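Local coordinates for protein N-acyl-D-glutamate deacylase (Bordetella bronchiseptica, PDB 3GIP) that hydrolyses the amide bond of N-acyl-D-glutamate to release D-glutamate and a carboxylate, as a zinc-dependent member of the amidohydrolase superfamily, at residues Lys10-Trp15 / Arg26-Val31; Glu294-Ile299 / Asp328-Ala333. All coordinates share one frame; numbering follows the deposited sequence.

Interaction 1: Lys10-Trp15 / Arg26-Val31; sequences KITGGW and RADLGV
Ile-11 and Leu-29 form a hydrogen-bonded antiparallel pair that joins strands 7-12 and 28-32 of the small mixed sheet near the N-terminus. Their two backbone bonds, Ile-11 N to Leu-29 O (2.8 Å) and Leu-29 N to Ile-11 O (2.9 Å), are nearly straight. The two branched apolar side chains lie side by side, CD1 of Ile-11 touching CD2 of Leu-29, on the buried face of the sheet that Val-58 and Val-428 also cover.

Past Thr-12 the strands part, and Asp-28 spans the opening. Its OD1 takes Gly-13 N at 2.9 Å, from above the carboxylate plane, and a weak bond from Thr-12 OG1. NH1 and NH2 of Arg-26 grip the same oxygen end-on in a salt bridge. Arginine suits this place because its chain, bent at chi2 (72°), brings the guanidinium over Gly-13, whose CA lies 3.1 Å from NH2 of Arg-26; phi of 75° also suits a glycine. A water bridges Ile-11 O, Gly-14 N and Ala-27 O.

Beyond this loop Trp-15 and Arg-26 form a non-hydrogen-bonded pair, with CB of Arg-26 3.9 Å from the centroid of the six-membered ring of Trp-15, over its face (CH-pi). The register shifts by one residue between the two ladders. Packed on strands 57-64 and 428-431, these N-terminal strands are consistent with the small beta-sandwich domain of amidohydrolases.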
# COMPACT_ATOMS: atom_id res chain seq x y z
N LYS A 10 -19.67 -20.51 6.88
CA LYS A 10 -20.86 -19.82 6.41
C LYS A 10 -21.05 -18.59 7.29
O LYS A 10 -20.84 -18.64 8.50
CB LYS A 10 -22.10 -20.72 6.45
CG LYS A 10 -22.70 -21.01 7.81
CD LYS A 10 -24.01 -21.77 7.64
CE LYS A 10 -24.70 -22.05 8.96
NZ LYS A 10 -26.01 -22.75 8.75
N ILE A 11 -21.40 -17.48 6.66
CA ILE A 11 -21.61 -16.22 7.35
C ILE A 11 -23.05 -15.84 7.06
O ILE A 11 -23.40 -15.50 5.92
CB ILE A 11 -20.66 -15.13 6.83
CG1 ILE A 11 -19.21 -15.62 6.98
CG2 ILE A 11 -20.88 -13.83 7.59
CD1 ILE A 11 -18.19 -14.71 6.34
N THR A 12 -23.89 -15.89 8.08
CA THR A 12 -25.31 -15.62 7.91
C THR A 12 -25.92 -14.39 8.58
O THR A 12 -25.33 -13.80 9.48
CB THR A 12 -26.12 -16.84 8.37
OG1 THR A 12 -27.52 -16.57 8.23
CG2 THR A 12 -25.82 -17.15 9.83
N GLY A 13 -27.11 -14.03 8.11
CA GLY A 13 -27.85 -12.91 8.66
C GLY A 13 -27.39 -11.50 8.34
O GLY A 13 -28.05 -10.53 8.74
N GLY A 14 -26.29 -11.36 7.62
CA GLY A 14 -25.79 -10.03 7.31
C GLY A 14 -26.19 -9.48 5.95
O GLY A 14 -26.98 -10.10 5.22
N TRP A 15 -25.66 -8.31 5.64
CA TRP A 15 -25.92 -7.65 4.37
C TRP A 15 -24.65 -7.68 3.54
O TRP A 15 -23.59 -7.25 3.99
CB TRP A 15 -26.38 -6.21 4.58
CG TRP A 15 -27.78 -6.11 5.10
CD1 TRP A 15 -28.20 -6.36 6.38
CD2 TRP A 15 -28.95 -5.80 4.34
NE1 TRP A 15 -29.57 -6.23 6.45
CE2 TRP A 15 -30.06 -5.88 5.22
CE3 TRP A 15 -29.18 -5.46 3.00
CZ2 TRP A 15 -31.37 -5.64 4.80
CZ3 TRP A 15 -30.49 -5.22 2.58
CH2 TRP A 15 -31.56 -5.31 3.49
N ARG A 26 -29.46 -8.47 1.48
CA ARG A 26 -29.56 -9.45 2.56
C ARG A 26 -29.34 -10.85 1.99
O ARG A 26 -30.18 -11.37 1.25
CB ARG A 26 -30.94 -9.37 3.21
CG ARG A 26 -31.26 -10.52 4.16
CD ARG A 26 -30.46 -10.45 5.45
NE ARG A 26 -30.53 -11.72 6.18
CZ ARG A 26 -29.79 -12.78 5.91
NH1 ARG A 26 -28.90 -12.74 4.93
NH2 ARG A 26 -29.94 -13.90 6.61
N ALA A 27 -28.21 -11.46 2.34
CA ALA A 27 -27.88 -12.80 1.86
C ALA A 27 -26.77 -13.42 2.70
O ALA A 27 -26.01 -12.71 3.37
CB ALA A 27 -27.45 -12.73 0.40
N ASP A 28 -26.68 -14.75 2.67
CA ASP A 28 -25.65 -15.46 3.42
C ASP A 28 -24.51 -15.86 2.47
O ASP A 28 -24.72 -16.01 1.27
CB ASP A 28 -26.22 -16.72 4.07
CG ASP A 28 -27.43 -16.44 4.94
OD1 ASP A 28 -27.50 -15.34 5.53
OD2 ASP A 28 -28.31 -17.32 5.04
N LEU A 29 -23.32 -16.03 3.03
CA LEU A 29 -22.15 -16.40 2.24
C LEU A 29 -21.64 -17.76 2.67
O LEU A 29 -21.44 -18.01 3.87
CB LEU A 29 -21.05 -15.36 2.41
CG LEU A 29 -19.77 -15.53 1.59
CD1 LEU A 29 -20.00 -15.06 0.16
CD2 LEU A 29 -18.65 -14.71 2.21
N GLY A 30 -21.42 -18.65 1.70
CA GLY A 30 -20.92 -19.97 2.00
C GLY A 30 -19.52 -20.17 1.45
O GLY A 30 -19.20 -19.72 0.34
N VAL A 31 -18.67 -20.84 2.22
CA VAL A 31 -17.29 -21.07 1.81
C VAL A 31 -16.91 -22.55 1.84
O VAL A 31 -17.30 -23.28 2.75
CB VAL A 31 -16.30 -20.31 2.73
CG1 VAL A 31 -14.87 -20.61 2.33
CG2 VAL A 31 -16.57 -18.81 2.65
O HOH W 1 -24.50 -12.89 5.79

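Interaction 2: Glu294-Ile299 / Asp328-Ala333; sequences ERAETI and DKTTAA. With FMT (formic acid), chain E.
Ala-296 and Glu-297, in the loop between strands 287-290 and 303-307, meet the first turn of helix 329-336 through Lys-329 and Thr-330. Just before them, Arg-295 turns away from the helix. Its chain is extended from CG to NE and presents the guanidinium edge to a formate, probably from the crystallisation liquor: NH1 of Arg-295 reaches formate O1 at 2.7 Å and NH2 reaches O2 at 2.9 Å, two nearly straight bonds. Ser-287 also binds the formate, and Tyr-343 makes a cation-pi contact with the arginine.

Ala-296 points toward the helix, and its methyl is small enough to fit against Thr-330, with CB 3.6 Å from Thr-330 OG1. The carbonyl oxygen of Ala-296 takes a hydrogen bond from Lys-329 NZ at 3.0 Å, the amino group approaching almost in line with the C=O bond. Lysine's long, flexible chain suits this reach: a kink at chi3 (-71°) curls its end back to that oxygen, while Leu-318 and Ala-322 of helix 318-325 touch its side chain.

In Glu-297 the bend at chi2 (-59°) swings the carboxylate across the lysine chain: OE2 lies 3.4 Å from Lys-329 CE, and OE1 makes only a long salt bridge with NZ. OE2 also accepts from two waters, which in turn accept from Lys-329 N and Thr-330 N. Thr-298 closes the turn, its OG1 and N both bonding to Arg-295 O.

At the helix start Asp-328 is the N-cap, its OD1 taking Thr-331 N at 2.7 Å and the hydroxyl of the same threonine. Asp-328 thus caps the helix, and Glu-297 reaches its first N-H groups through two waters; the helix dipole probably stabilises both carboxylates as anions, and Lys-329 would offset part of their charge.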
# COMPACT_ATOMS: atom_id res chain seq x y z
N GLU A 294 16.73 18.87 4.62
CA GLU A 294 16.38 19.99 3.76
C GLU A 294 14.98 20.54 4.03
O GLU A 294 14.62 21.61 3.54
CB GLU A 294 16.50 19.58 2.29
CG GLU A 294 17.90 19.16 1.87
CD GLU A 294 18.12 17.66 1.97
OE1 GLU A 294 17.95 17.10 3.08
OE2 GLU A 294 18.47 17.03 0.95
N ARG A 295 14.19 19.81 4.82
CA ARG A 295 12.83 20.24 5.15
C ARG A 295 12.77 20.89 6.53
O ARG A 295 11.73 21.41 6.94
CB ARG A 295 11.88 19.04 5.14
CG ARG A 295 11.68 18.39 3.78
CD ARG A 295 10.72 17.23 3.88
NE ARG A 295 10.48 16.57 2.60
CZ ARG A 295 9.63 15.57 2.42
NH1 ARG A 295 8.93 15.11 3.45
NH2 ARG A 295 9.47 15.03 1.22
N ALA A 296 13.90 20.88 7.24
CA ALA A 296 13.97 21.44 8.59
C ALA A 296 13.43 22.86 8.71
O ALA A 296 12.84 23.21 9.74
CB ALA A 296 15.41 21.39 9.09
N GLU A 297 13.64 23.68 7.69
CA GLU A 297 13.18 25.06 7.72
C GLU A 297 12.03 25.35 6.76
O GLU A 297 11.72 26.51 6.49
CB GLU A 297 14.33 26.02 7.41
CG GLU A 297 15.48 26.01 8.41
CD GLU A 297 15.06 26.37 9.82
OE1 GLU A 297 14.05 27.10 9.98
OE2 GLU A 297 15.74 25.94 10.78
N THR A 298 11.40 24.31 6.22
CA THR A 298 10.29 24.51 5.29
C THR A 298 8.98 23.95 5.83
O THR A 298 7.90 24.36 5.40
CB THR A 298 10.57 23.89 3.90
OG1 THR A 298 10.77 22.48 4.03
CG2 THR A 298 11.82 24.52 3.28
N ILE A 299 9.07 23.01 6.76
CA ILE A 299 7.87 22.40 7.35
C ILE A 299 7.99 22.41 8.86
O ILE A 299 8.99 21.95 9.41
CB ILE A 299 7.69 20.93 6.88
CG1 ILE A 299 7.53 20.89 5.35
CG2 ILE A 299 6.47 20.32 7.56
CD1 ILE A 299 7.38 19.48 4.79
N ASP A 328 20.71 24.55 15.41
CA ASP A 328 19.58 24.80 14.52
C ASP A 328 18.92 23.48 14.13
O ASP A 328 19.49 22.41 14.36
CB ASP A 328 20.00 25.59 13.27
CG ASP A 328 21.11 24.92 12.49
OD1 ASP A 328 20.96 23.73 12.14
OD2 ASP A 328 22.13 25.59 12.20
N LYS A 329 17.73 23.55 13.56
CA LYS A 329 17.01 22.34 13.18
C LYS A 329 17.68 21.47 12.13
O LYS A 329 17.59 20.24 12.20
CB LYS A 329 15.59 22.70 12.73
CG LYS A 329 14.68 23.11 13.89
CD LYS A 329 13.26 23.40 13.42
CE LYS A 329 13.18 24.68 12.60
NZ LYS A 329 11.81 24.89 12.06
N THR A 330 18.33 22.09 11.15
CA THR A 330 19.00 21.32 10.11
C THR A 330 20.12 20.49 10.73
O THR A 330 20.31 19.33 10.38
CB THR A 330 19.57 22.23 9.02
OG1 THR A 330 18.52 23.05 8.49
CG2 THR A 330 20.15 21.40 7.89
N THR A 331 20.86 21.11 11.65
CA THR A 331 21.96 20.43 12.33
C THR A 331 21.41 19.29 13.17
O THR A 331 21.97 18.19 13.18
CB THR A 331 22.73 21.41 13.23
OG1 THR A 331 23.37 22.40 12.41
CG2 THR A 331 23.79 20.67 14.05
N ALA A 332 20.32 19.54 13.88
CA ALA A 332 19.72 18.51 14.71
C ALA A 332 19.26 17.34 13.84
O ALA A 332 19.45 16.18 14.20
CB ALA A 332 18.53 19.08 15.49
N ALA A 333 18.66 17.65 12.70
CA ALA A 333 18.18 16.61 11.79
C ALA A 333 19.35 15.74 11.33
O ALA A 333 19.22 14.52 11.22
CB ALA A 333 17.49 17.24 10.58
C FMT E . 6.80 12.67 1.96
O1 FMT E . 6.92 13.30 2.98
O2 FMT E . 7.74 12.74 1.01
O HOH W 2 16.48 26.21 13.36
O HOH W 3 18.21 25.05 10.31

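Overall arrangement
Interaction 1 and interaction 2 lie on opposite sides of the chain's centre, with their own centres 54 Å apart and nearest atoms about 39 Å apart, so neither touches the other. They follow one another along the chain and share no strand or helix. Segments 10-15 and 26-31 belong to the N-terminal strands, whereas 294-299 and 328-333 lie in the region that carries the three-stranded antiparallel sheet 287-290, 303-307 and 339-343, consistent with an insertion in the barrel, as in related D-aminoacylases. Between the two in sequence come Cys-95, His-218 and His-248, the zinc ligands. The two contacts thus lie in separate parts of the enzyme, and none of their residues is among those zinc ligands.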